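Local coordinates for dehydrogenase (Chromobacterium violaceum, PDB 3Q2I), which probably oxidises UDP-N-acetylglucosaminuronic acid in an NAD-dependent step of 2,3-diacetamido-2,3-dideoxy-D-mannuronic acid biosynthesis, at residues A[11-23]-A[32-46]. Numbering follows the deposited sequence.
Sequences DRKIRFALVGCGR and LEKHADRAELIDVCD. With NAI (1,4-dihydronicotinamide adenine dinucleotide), chain B.
Phe16 on strand 14-19 exchanges backbone hydrogen bonds with strand 39-45, its parallel neighbour in the first beta-alpha-beta unit of a Rossmann fold. The unit illustrates how a crossover helix is seated and a dinucleotide gripped by the same strand pair. The strand axes lie 8° apart, and the pairing is regular up to Phe16, whose N meets Glu40 O at 2.8 Å and whose O accepts Ile42 N. Ile42 is then an extra residue, a beta bulge: Leu18 N bonds to Asp43 O, while the buried Asp43 N finds no partner; Leu18 O takes a weak bond from Cys45 N.

From the last turn of the connecting helix 25-34, Leu32 CD2 sits over one face of the Phe16 ring, 4.0 Å from its centroid, in a CH-pi contact. Glu40 O lies in the ring plane at its edge, and Ile78 and Ile80 of strand 78-81 also pack against Phe16. Beside it, Leu41 CD1 touches Leu18 CB.

At the C-terminal ends of the strands the same pairing shapes the cofactor pocket. Gly20 N donates to Cys45 O, and the chain turns through Cys21 in an inverse gamma turn; Val19 CG2 touches the adenine at C2A, 3.4 Å away. The Asp46 side chain can be traced outward. CB rests 3.9 Å from Cys21 CB; CG, placed opposite the backbone N (chi1 -157°), faces the adenosine ribose. OD1 accepts the hydroxyl O2B at 2.7 Å and also takes Asp48 N. OD2 accepts O3B, so the carboxylate spans both ribose hydroxyls, as in many NAD-dependent Rossmann enzymes. The second bond to OD2 comes from the turn itself: Cys21 N reaches its anti side at 2.6 Å, 19° out of the carboxylate plane.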
# COMPACT_ATOMS: atom_id res chain seq x y z
N ASP A 11 -7.17 -1.59 60.43
CA ASP A 11 -8.01 -1.60 61.63
C ASP A 11 -9.29 -0.82 61.40
O ASP A 11 -9.91 -0.30 62.34
CB ASP A 11 -7.26 -1.04 62.85
CG ASP A 11 -6.15 -1.97 63.31
OD1 ASP A 11 -6.40 -3.19 63.46
OD2 ASP A 11 -5.02 -1.48 63.50
N ARG A 12 -9.71 -0.77 60.14
CA ARG A 12 -10.99 -0.18 59.81
C ARG A 12 -11.51 -0.91 58.58
O ARG A 12 -10.83 -1.74 57.98
CB ARG A 12 -10.85 1.32 59.57
CG ARG A 12 -9.71 1.71 58.63
CD ARG A 12 -9.82 3.17 58.24
NE ARG A 12 -8.79 3.61 57.30
CZ ARG A 12 -8.94 3.54 55.97
NH1 ARG A 12 -10.03 3.00 55.43
NH2 ARG A 12 -7.97 3.99 55.19
N LYS A 13 -12.75 -0.64 58.21
CA LYS A 13 -13.22 -1.12 56.91
C LYS A 13 -12.53 -0.30 55.81
O LYS A 13 -12.18 0.87 56.01
CB LYS A 13 -14.74 -1.00 56.84
CG LYS A 13 -15.47 -1.94 57.80
CD LYS A 13 -16.90 -1.48 58.02
CE LYS A 13 -17.66 -2.41 58.96
NZ LYS A 13 -19.08 -1.99 59.09
N ILE A 14 -12.33 -0.92 54.65
CA ILE A 14 -12.02 -0.16 53.43
C ILE A 14 -13.18 0.74 52.98
O ILE A 14 -14.34 0.31 52.98
CB ILE A 14 -11.69 -1.11 52.25
CG1 ILE A 14 -10.78 -2.26 52.72
CG2 ILE A 14 -11.10 -0.31 51.08
CD1 ILE A 14 -9.43 -1.77 53.30
N ARG A 15 -12.86 1.96 52.59
CA ARG A 15 -13.86 2.94 52.24
C ARG A 15 -13.96 3.07 50.72
O ARG A 15 -12.91 3.21 50.07
CB ARG A 15 -13.54 4.26 52.91
CG ARG A 15 -13.54 4.06 54.44
CD ARG A 15 -13.16 5.32 55.17
NE ARG A 15 -11.73 5.59 55.16
CZ ARG A 15 -11.16 6.50 55.94
NH1 ARG A 15 -11.92 7.21 56.77
NH2 ARG A 15 -9.85 6.72 55.90
N PHE A 16 -15.18 2.99 50.20
CA PHE A 16 -15.46 3.14 48.75
C PHE A 16 -16.27 4.39 48.45
O PHE A 16 -17.17 4.79 49.21
CB PHE A 16 -16.20 1.91 48.29
CG PHE A 16 -15.36 0.66 48.21
CD1 PHE A 16 -14.69 0.32 47.04
CD2 PHE A 16 -15.14 -0.14 49.34
CE1 PHE A 16 -13.90 -0.81 46.98
CE2 PHE A 16 -14.36 -1.28 49.28
CZ PHE A 16 -13.72 -1.61 48.11
N ALA A 17 -16.01 5.04 47.31
CA ALA A 17 -16.94 6.04 46.80
C ALA A 17 -17.33 5.55 45.40
O ALA A 17 -16.57 4.75 44.77
CB ALA A 17 -16.30 7.41 46.70
N LEU A 18 -18.52 5.92 44.95
CA LEU A 18 -18.94 5.46 43.63
C LEU A 18 -19.52 6.58 42.77
O LEU A 18 -20.27 7.43 43.23
CB LEU A 18 -19.93 4.30 43.73
CG LEU A 18 -20.66 3.73 42.49
CD1 LEU A 18 -20.88 2.26 42.59
CD2 LEU A 18 -21.90 4.49 42.05
N VAL A 19 -19.16 6.61 41.48
CA VAL A 19 -19.72 7.62 40.59
C VAL A 19 -20.43 6.95 39.42
O VAL A 19 -19.89 6.01 38.81
CB VAL A 19 -18.65 8.66 40.11
CG1 VAL A 19 -17.46 7.98 39.48
CG2 VAL A 19 -19.25 9.71 39.22
N GLY A 20 -21.66 7.38 39.19
CA GLY A 20 -22.53 6.75 38.19
C GLY A 20 -23.53 5.74 38.72
O GLY A 20 -23.31 4.54 38.77
N CYS A 21 -24.67 6.28 39.16
CA CYS A 21 -25.58 5.47 39.93
C CYS A 21 -26.62 4.90 38.96
O CYS A 21 -27.82 5.24 39.05
CB CYS A 21 -26.31 6.38 40.92
SG CYS A 21 -25.22 6.89 42.28
N GLY A 22 -26.17 4.11 37.99
CA GLY A 22 -27.10 3.44 37.06
C GLY A 22 -27.27 1.95 37.24
O GLY A 22 -27.23 1.42 38.37
N ARG A 23 -27.44 1.25 36.12
CA ARG A 23 -27.72 -0.15 36.10
C ARG A 23 -26.69 -1.02 36.81
O ARG A 23 -27.08 -1.80 37.72
CB ARG A 23 -28.01 -0.61 34.65
CG ARG A 23 -28.66 -1.98 34.49
CD ARG A 23 -28.92 -2.28 33.00
NE ARG A 23 -29.64 -1.18 32.37
CZ ARG A 23 -29.70 -0.92 31.06
NH1 ARG A 23 -29.04 -1.67 30.16
NH2 ARG A 23 -30.43 0.11 30.66
N LEU A 32 -21.07 -4.75 47.82
CA LEU A 32 -20.58 -4.01 48.98
C LEU A 32 -21.41 -4.36 50.22
O LEU A 32 -20.84 -4.54 51.31
CB LEU A 32 -20.60 -2.51 48.73
CG LEU A 32 -19.38 -2.05 47.92
CD1 LEU A 32 -19.73 -0.76 47.21
CD2 LEU A 32 -18.18 -1.89 48.83
N GLU A 33 -22.72 -4.50 50.02
CA GLU A 33 -23.61 -4.99 51.10
C GLU A 33 -23.15 -6.33 51.64
O GLU A 33 -23.07 -6.51 52.87
CB GLU A 33 -25.07 -5.07 50.65
CG GLU A 33 -25.75 -3.72 50.73
CD GLU A 33 -26.94 -3.59 49.80
OE1 GLU A 33 -27.42 -4.65 49.34
OE2 GLU A 33 -27.35 -2.45 49.51
N LYS A 34 -22.87 -7.28 50.75
CA LYS A 34 -22.26 -8.53 51.15
C LYS A 34 -21.00 -8.35 51.98
O LYS A 34 -20.79 -9.04 52.97
CB LYS A 34 -22.03 -9.47 49.97
CG LYS A 34 -23.34 -9.87 49.30
CD LYS A 34 -23.12 -10.44 47.91
CE LYS A 34 -23.76 -11.81 47.81
NZ LYS A 34 -24.68 -11.89 46.64
N HIS A 35 -20.14 -7.41 51.60
CA HIS A 35 -18.82 -7.36 52.22
C HIS A 35 -18.87 -6.32 53.34
O HIS A 35 -17.84 -5.73 53.71
CB HIS A 35 -17.70 -7.10 51.19
CG HIS A 35 -17.44 -8.25 50.25
ND1 HIS A 35 -16.97 -9.47 50.68
CD2 HIS A 35 -17.64 -8.36 48.91
CE1 HIS A 35 -16.86 -10.28 49.64
NE2 HIS A 35 -17.27 -9.63 48.56
N ALA A 36 -20.06 -6.10 53.91
CA ALA A 36 -20.24 -4.97 54.84
C ALA A 36 -19.34 -4.98 56.10
O ALA A 36 -19.14 -3.93 56.71
CB ALA A 36 -21.71 -4.82 55.26
N ASP A 37 -18.80 -6.12 56.50
CA ASP A 37 -17.90 -6.15 57.65
C ASP A 37 -16.48 -5.66 57.33
O ASP A 37 -15.77 -5.24 58.24
CB ASP A 37 -17.80 -7.55 58.24
CG ASP A 37 -19.06 -7.95 59.03
OD1 ASP A 37 -19.83 -7.06 59.47
OD2 ASP A 37 -19.28 -9.17 59.20
N ARG A 38 -16.08 -5.70 56.06
CA ARG A 38 -14.73 -5.35 55.62
C ARG A 38 -14.73 -4.02 54.88
O ARG A 38 -13.69 -3.37 54.69
CB ARG A 38 -14.12 -6.44 54.73
CG ARG A 38 -13.45 -7.61 55.44
CD ARG A 38 -12.62 -8.46 54.48
NE ARG A 38 -13.48 -9.14 53.52
CZ ARG A 38 -13.08 -9.77 52.41
NH1 ARG A 38 -14.01 -10.34 51.66
NH2 ARG A 38 -11.80 -9.86 52.06
N ALA A 39 -15.91 -3.59 54.43
CA ALA A 39 -16.00 -2.50 53.48
C ALA A 39 -17.25 -1.67 53.71
O ALA A 39 -18.32 -2.21 54.03
CB ALA A 39 -16.05 -3.06 52.05
N GLU A 40 -17.15 -0.37 53.46
CA GLU A 40 -18.33 0.47 53.39
C GLU A 40 -18.32 1.46 52.24
O GLU A 40 -17.26 1.96 51.83
CB GLU A 40 -18.51 1.24 54.70
CG GLU A 40 -17.41 2.27 54.93
CD GLU A 40 -17.31 2.68 56.39
OE1 GLU A 40 -16.18 3.01 56.84
OE2 GLU A 40 -18.36 2.68 57.07
N LEU A 41 -19.52 1.76 51.75
CA LEU A 41 -19.71 2.76 50.71
C LEU A 41 -20.14 4.06 51.37
O LEU A 41 -21.25 4.15 51.91
CB LEU A 41 -20.76 2.26 49.71
CG LEU A 41 -21.10 3.22 48.57
CD1 LEU A 41 -19.92 3.35 47.60
CD2 LEU A 41 -22.27 2.54 47.86
N ILE A 42 -19.30 5.09 51.31
CA ILE A 42 -19.51 6.31 52.07
C ILE A 42 -19.94 7.51 51.24
O ILE A 42 -20.38 8.52 51.79
CB ILE A 42 -18.27 6.67 52.92
CG1 ILE A 42 -17.01 6.66 52.04
CG2 ILE A 42 -18.03 5.60 53.99
CD1 ILE A 42 -15.86 7.52 52.57
N ASP A 43 -19.81 7.44 49.90
CA ASP A 43 -20.13 8.59 49.09
C ASP A 43 -20.55 8.09 47.70
O ASP A 43 -19.96 7.13 47.21
CB ASP A 43 -18.89 9.47 48.93
CG ASP A 43 -18.50 10.15 50.21
OD1 ASP A 43 -19.13 11.20 50.51
OD2 ASP A 43 -17.60 9.63 50.90
N VAL A 44 -21.60 8.69 47.14
CA VAL A 44 -22.09 8.32 45.81
C VAL A 44 -22.30 9.59 45.01
O VAL A 44 -22.52 10.69 45.55
CB VAL A 44 -23.36 7.44 45.80
CG1 VAL A 44 -23.09 6.06 46.32
CG2 VAL A 44 -24.54 8.13 46.55
N CYS A 45 -22.17 9.47 43.68
CA CYS A 45 -22.23 10.65 42.83
C CYS A 45 -23.00 10.30 41.55
O CYS A 45 -22.77 9.24 40.96
CB CYS A 45 -20.81 11.08 42.43
SG CYS A 45 -20.81 12.41 41.21
N ASP A 46 -23.92 11.19 41.17
CA ASP A 46 -24.62 11.11 39.88
C ASP A 46 -25.09 12.48 39.43
O ASP A 46 -25.53 13.32 40.25
CB ASP A 46 -25.73 10.05 39.88
CG ASP A 46 -26.07 9.57 38.47
OD1 ASP A 46 -26.37 10.44 37.62
OD2 ASP A 46 -26.02 8.35 38.22
PA NAI B . -26.25 3.51 32.92
O1A NAI B . -26.61 4.42 31.81
O2A NAI B . -27.38 2.60 33.58
O5B NAI B . -25.56 4.25 34.13
C5B NAI B . -25.32 5.60 33.81
C4B NAI B . -25.03 6.35 35.10
O4B NAI B . -23.94 7.27 35.02
C3B NAI B . -26.33 7.16 35.05
O3B NAI B . -27.03 7.08 36.30
C2B NAI B . -25.89 8.56 34.57
O2B NAI B . -26.73 9.62 35.02
C1B NAI B . -24.50 8.59 35.25
N9A NAI B . -23.63 9.63 34.75
C8A NAI B . -23.42 9.96 33.43
N7A NAI B . -22.52 10.89 33.37
C5A NAI B . -22.02 11.16 34.63
C6A NAI B . -21.07 12.05 35.17
N6A NAI B . -20.33 12.90 34.39
N1A NAI B . -20.88 12.05 36.50
C2A NAI B . -21.59 11.25 37.27
N3A NAI B . -22.51 10.38 36.83
C4A NAI B . -22.75 10.35 35.50
O3 NAI B . -25.11 2.53 32.40
PN NAI B . -24.65 1.18 32.98
O1N NAI B . -25.26 0.03 32.23
O2N NAI B . -24.71 1.07 34.53
O5D NAI B . -23.13 0.95 32.44
C5D NAI B . -22.24 1.65 33.28
C4D NAI B . -20.80 1.22 33.03
O4D NAI B . -20.73 -0.14 33.48
C3D NAI B . -20.40 1.13 31.53
O3D NAI B . -19.00 1.42 31.47
C2D NAI B . -20.60 -0.35 31.19
O2D NAI B . -19.69 -0.81 30.19
C1D NAI B . -20.26 -1.08 32.53
N1N NAI B . -20.91 -2.36 32.66
C2N NAI B . -20.20 -3.42 32.99
C3N NAI B . -20.75 -4.70 33.07
C7N NAI B . -19.95 -5.87 33.48
O7N NAI B . -20.18 -7.03 33.18
N7N NAI B . -18.84 -5.69 34.25
C4N NAI B . -22.10 -4.84 32.67
C5N NAI B . -22.83 -3.69 32.43
C6N NAI B . -22.22 -2.46 32.42